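Local coordinates for ribokinase (Staphylococcus aureus, PDB 3RY7), which phosphorylates D-ribose at O-5 with ATP and magnesium, giving D-ribose 5-phosphate for nucleotide synthesis or the pentose phosphate pathway, at residues 13-18 and 35-40; 95-100 and 109-114. All coordinates share one frame; numbering follows the deposited sequence.

Contact 1: 13-18 and 35-40; sequences VDQFLT and QKAFGG
Phe16 and Phe38 meet through one corner of each ring. CD2 of Phe16 comes to the edge of the Phe38 ring, in its plane, 3.5 Å from Phe38 CD1. The planes are 66° apart, so the rings meet obliquely. Lys36 O lies at the edge of the Phe16 ring. From the second subunit, Lys288 makes a cation-pi contact with Phe16, and His289 packs on Phe38.

Gln15 lies on the other face with Val13 and Ala37, and the Gln35 side chain crosses that of Gln15 at about a right angle, with the amide planes 39° apart. The Gln35 chain is extended beyond CG, which brings Gln35 OE1 to 3.4 Å from Gln15 CG. Gln15 bends at chi2 (81°) and sets its OE1 over Ala37, 3.3 Å from Ala37 CB. Two waters join the glutamines. One donates to Gln15 O and accepts from Gln35 NE2. The other donates to Gln35 O and, weakly, to Gln15 OE1. Val13 CG1 packs on Ala37 CB on this same face.

Four backbone hydrogen bonds pair Asp14 with Phe38 and Phe16 with Lys36. The shortest, Asp14 N to Phe38 O, is 2.8 Å. Two CA-H...O contacts add to them, from Ala37 to Asp14 O and from Gln35 to Phe16 O.

Asp14 has CG beside its own backbone N (chi1 -66°), and its carboxylate lies against the glycine end of 35-40. Asp14 OD2 is 3.4 Å from Gly40 CA. Asp14 OD1 is hydrogen-bonded to a glycerol, probably from the crystallisation liquor. Val13 and Asp14 are assigned to the substrate site, and Gly41 next along the chain is too. The arrangement is an antiparallel strand pair in the small lid sheet of the ribokinase fold, which covers the sugar site and meets the partner subunit.

Contact 2: 95-100 and 109-114; sequences GQAFIT and IYVYGG
Ile99 and Ile109 lie side by side and point the same way across an antiparallel beta hairpin of the ribokinase lid. Ile109 CG1 sits between the branches of Ile99, 3.4 Å from CG1 and 3.8 Å from CG2. The first distance is tighter than usual for two carbons. Ala97 continues this face, with its CB near CG2 of Ile109 and, more loosely, CG2 of Val111. Ala97 also packs on Asp14 of the substrate site.

The other face carries Gln96, Phe98, Tyr110 and Tyr112. Phe98 and Tyr112 run alongside each other, and Phe98 CE1 reaches Tyr112 CB at 4.1 Å. With chi1 at 164°, CG of Tyr112 lies opposite the backbone N, which turns the ring toward the start of 95-100, and Gln96 N lies at its edge. Gln96 NE2 is hydrogen-bonded to Thr94 O. The Tyr110 ring has Phe98 O at its edge.

Four backbone hydrogen bonds hold the strands, pairing Gln96 with Tyr112 and Phe98 with Tyr110. Past the strand end the chain bends at Gly113, and Gly114 N lies 3.5 Å above the centre of the Tyr112 ring.

Contacts 1 and 2 are the two flanks of one four-stranded sheet. Strands 12-18 and 95-101 run parallel as neighbours in its middle, with 36-40 and 107-112 outermost within the chain. Gln15 N is hydrogen-bonded to Ala97 O at 2.6 Å, and Gln15 O accepts a hydrogen bond from Ile99 N. Phe16 also packs on Ile99. Contact 1 is the more superficial. Its chemistry is mixed: two phenylalanines facing the second subunit, water-linked glutamines and a substrate-site aspartate. Contact 2 is partly buried, and the second subunit does not touch it. Its inner strand offers Ala97 and Ile99, both buried. Aliphatic packing carries one face; aromatic rings and Gln96 carry the other.

Contact 1: 13-18 and 35-40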
# COMPACT_ATOMS: atom_id res chain seq x y z
N VAL A 13 -6.35 -12.53 14.52
CA VAL A 13 -6.13 -11.09 14.56
C VAL A 13 -4.63 -10.86 14.74
O VAL A 13 -4.06 -11.22 15.76
CB VAL A 13 -6.96 -10.40 15.66
CG1 VAL A 13 -6.62 -8.92 15.73
CG2 VAL A 13 -8.45 -10.62 15.40
N ASP A 14 -3.99 -10.30 13.71
CA ASP A 14 -2.56 -10.01 13.77
C ASP A 14 -2.29 -8.68 14.48
O ASP A 14 -2.77 -7.64 14.05
CB ASP A 14 -1.98 -9.94 12.35
CG ASP A 14 -2.02 -11.28 11.62
OD1 ASP A 14 -2.32 -12.33 12.24
OD2 ASP A 14 -1.73 -11.28 10.40
N GLN A 15 -1.54 -8.72 15.57
CA GLN A 15 -1.10 -7.51 16.24
C GLN A 15 0.31 -7.12 15.85
O GLN A 15 1.27 -7.74 16.27
CB GLN A 15 -1.13 -7.70 17.74
CG GLN A 15 -2.11 -6.78 18.39
CD GLN A 15 -3.49 -7.35 18.29
OE1 GLN A 15 -4.43 -6.67 17.87
NE2 GLN A 15 -3.63 -8.60 18.67
N PHE A 16 0.42 -6.05 15.08
CA PHE A 16 1.72 -5.56 14.61
C PHE A 16 2.29 -4.43 15.46
O PHE A 16 1.64 -3.39 15.64
CB PHE A 16 1.60 -5.09 13.16
CG PHE A 16 1.49 -6.20 12.17
CD1 PHE A 16 2.63 -6.71 11.56
CD2 PHE A 16 0.25 -6.74 11.83
CE1 PHE A 16 2.54 -7.74 10.63
CE2 PHE A 16 0.15 -7.76 10.90
CZ PHE A 16 1.30 -8.26 10.30
N LEU A 17 3.50 -4.65 15.97
CA LEU A 17 4.27 -3.61 16.65
C LEU A 17 5.51 -3.29 15.82
O LEU A 17 6.40 -4.14 15.69
CB LEU A 17 4.71 -4.09 18.02
CG LEU A 17 5.37 -3.06 18.93
CD1 LEU A 17 4.35 -2.03 19.38
CD2 LEU A 17 6.01 -3.74 20.14
N THR A 18 5.57 -2.09 15.26
CA THR A 18 6.74 -1.71 14.47
C THR A 18 7.77 -1.03 15.36
O THR A 18 7.51 0.02 15.94
CB THR A 18 6.39 -0.75 13.33
OG1 THR A 18 5.37 -1.33 12.51
CG2 THR A 18 7.61 -0.47 12.48
N GLN A 35 0.21 -1.35 19.23
CA GLN A 35 -0.10 -2.43 18.31
C GLN A 35 -1.22 -2.04 17.36
O GLN A 35 -2.25 -1.52 17.79
CB GLN A 35 -0.50 -3.68 19.09
CG GLN A 35 0.67 -4.43 19.69
CD GLN A 35 0.25 -5.55 20.63
OE1 GLN A 35 -0.82 -5.51 21.23
NE2 GLN A 35 1.13 -6.54 20.80
N LYS A 36 -1.04 -2.28 16.09
CA LYS A 36 -2.12 -2.15 15.17
C LYS A 36 -2.65 -3.50 14.78
O LYS A 36 -1.90 -4.41 14.53
CB LYS A 36 -1.72 -1.36 13.97
CG LYS A 36 -2.00 0.12 14.15
CD LYS A 36 -3.48 0.53 13.94
CE LYS A 36 -3.73 1.96 14.41
NZ LYS A 36 -3.35 3.00 13.39
N ALA A 37 -3.96 -3.62 14.76
CA ALA A 37 -4.60 -4.90 14.51
C ALA A 37 -4.96 -5.00 13.04
O ALA A 37 -5.51 -4.06 12.47
CB ALA A 37 -5.83 -5.08 15.39
N PHE A 38 -4.63 -6.14 12.43
CA PHE A 38 -5.01 -6.41 11.05
C PHE A 38 -5.55 -7.85 10.95
O PHE A 38 -5.28 -8.67 11.82
CB PHE A 38 -3.80 -6.27 10.13
CG PHE A 38 -3.31 -4.85 9.96
CD1 PHE A 38 -2.06 -4.47 10.45
CD2 PHE A 38 -4.07 -3.91 9.28
CE1 PHE A 38 -1.59 -3.17 10.27
CE2 PHE A 38 -3.60 -2.62 9.10
CZ PHE A 38 -2.36 -2.25 9.60
N GLY A 39 -6.29 -8.13 9.89
CA GLY A 39 -6.80 -9.47 9.66
C GLY A 39 -5.68 -10.40 9.26
O GLY A 39 -4.78 -10.02 8.50
N GLY A 40 -5.74 -11.63 9.76
CA GLY A 40 -4.75 -12.65 9.46
C GLY A 40 -5.35 -14.06 9.56
O GLY A 40 -6.57 -14.24 9.56
O HOH W 1 2.93 -7.51 18.63
O HOH W 2 -4.38 -3.36 18.73

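Contact 2: 95-100 and 109-114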
# COMPACT_ATOMS: atom_id res chain seq x y z
N GLY A 95 -8.19 -16.63 17.76
CA GLY A 95 -6.78 -16.85 17.45
C GLY A 95 -6.10 -15.52 17.15
O GLY A 95 -6.72 -14.62 16.60
N GLN A 96 -4.82 -15.41 17.51
CA GLN A 96 -4.08 -14.17 17.35
C GLN A 96 -2.61 -14.39 17.01
O GLN A 96 -2.00 -15.40 17.42
CB GLN A 96 -4.17 -13.33 18.63
CG GLN A 96 -5.56 -12.87 18.92
CD GLN A 96 -5.72 -12.41 20.35
OE1 GLN A 96 -5.00 -11.53 20.80
NE2 GLN A 96 -6.68 -13.00 21.06
N ALA A 97 -2.03 -13.45 16.28
CA ALA A 97 -0.60 -13.45 16.05
C ALA A 97 0.01 -12.14 16.54
O ALA A 97 -0.55 -11.05 16.33
CB ALA A 97 -0.28 -13.68 14.58
N PHE A 98 1.16 -12.26 17.20
CA PHE A 98 1.86 -11.10 17.72
C PHE A 98 3.17 -10.96 16.96
O PHE A 98 4.09 -11.78 17.11
CB PHE A 98 2.05 -11.27 19.22
CG PHE A 98 0.77 -11.69 19.93
CD1 PHE A 98 0.53 -13.02 20.23
CD2 PHE A 98 -0.20 -10.74 20.26
CE1 PHE A 98 -0.65 -13.41 20.87
CE2 PHE A 98 -1.39 -11.11 20.90
CZ PHE A 98 -1.61 -12.45 21.20
N ILE A 99 3.22 -9.93 16.13
CA ILE A 99 4.29 -9.74 15.15
C ILE A 99 5.08 -8.45 15.40
O ILE A 99 4.52 -7.35 15.33
CB ILE A 99 3.68 -9.69 13.74
CG1 ILE A 99 2.90 -10.99 13.47
CG2 ILE A 99 4.75 -9.48 12.70
CD1 ILE A 99 1.97 -10.93 12.27
N THR A 100 6.37 -8.58 15.69
CA THR A 100 7.23 -7.42 15.85
C THR A 100 8.07 -7.20 14.59
O THR A 100 8.88 -8.05 14.23
CB THR A 100 8.16 -7.58 17.06
OG1 THR A 100 7.40 -8.01 18.19
CG2 THR A 100 8.85 -6.25 17.39
N ILE A 109 7.35 -13.55 14.68
CA ILE A 109 5.94 -13.86 14.95
C ILE A 109 5.70 -14.93 16.01
O ILE A 109 6.36 -15.96 16.02
CB ILE A 109 5.22 -14.29 13.66
CG1 ILE A 109 5.31 -13.19 12.61
CG2 ILE A 109 3.77 -14.61 13.96
CD1 ILE A 109 6.29 -13.47 11.51
N TYR A 110 4.76 -14.66 16.92
CA TYR A 110 4.20 -15.69 17.79
C TYR A 110 2.73 -15.92 17.44
O TYR A 110 1.99 -14.96 17.20
CB TYR A 110 4.30 -15.31 19.25
CG TYR A 110 5.68 -15.05 19.74
CD1 TYR A 110 6.22 -13.77 19.69
CD2 TYR A 110 6.44 -16.06 20.30
CE1 TYR A 110 7.50 -13.52 20.18
CE2 TYR A 110 7.71 -15.83 20.78
CZ TYR A 110 8.24 -14.55 20.72
OH TYR A 110 9.51 -14.31 21.20
N VAL A 111 2.31 -17.18 17.43
CA VAL A 111 0.94 -17.52 17.05
C VAL A 111 0.20 -18.19 18.22
O VAL A 111 0.67 -19.15 18.82
CB VAL A 111 0.88 -18.42 15.80
CG1 VAL A 111 -0.55 -18.88 15.55
CG2 VAL A 111 1.43 -17.68 14.58
N TYR A 112 -0.95 -17.63 18.55
CA TYR A 112 -1.82 -18.19 19.57
C TYR A 112 -2.96 -18.87 18.83
O TYR A 112 -3.69 -18.22 18.07
CB TYR A 112 -2.35 -17.08 20.48
CG TYR A 112 -3.54 -17.46 21.33
CD1 TYR A 112 -3.44 -18.42 22.34
CD2 TYR A 112 -4.76 -16.83 21.14
CE1 TYR A 112 -4.55 -18.75 23.12
CE2 TYR A 112 -5.85 -17.13 21.91
CZ TYR A 112 -5.75 -18.08 22.89
OH TYR A 112 -6.87 -18.36 23.63
N GLY A 113 -3.08 -20.18 19.04
CA GLY A 113 -4.09 -20.97 18.36
C GLY A 113 -5.50 -20.51 18.68
O GLY A 113 -6.32 -20.33 17.78
N GLY A 114 -5.78 -20.33 19.97
CA GLY A 114 -7.09 -19.88 20.41
C GLY A 114 -8.22 -20.71 19.85
O GLY A 114 -8.10 -21.93 19.73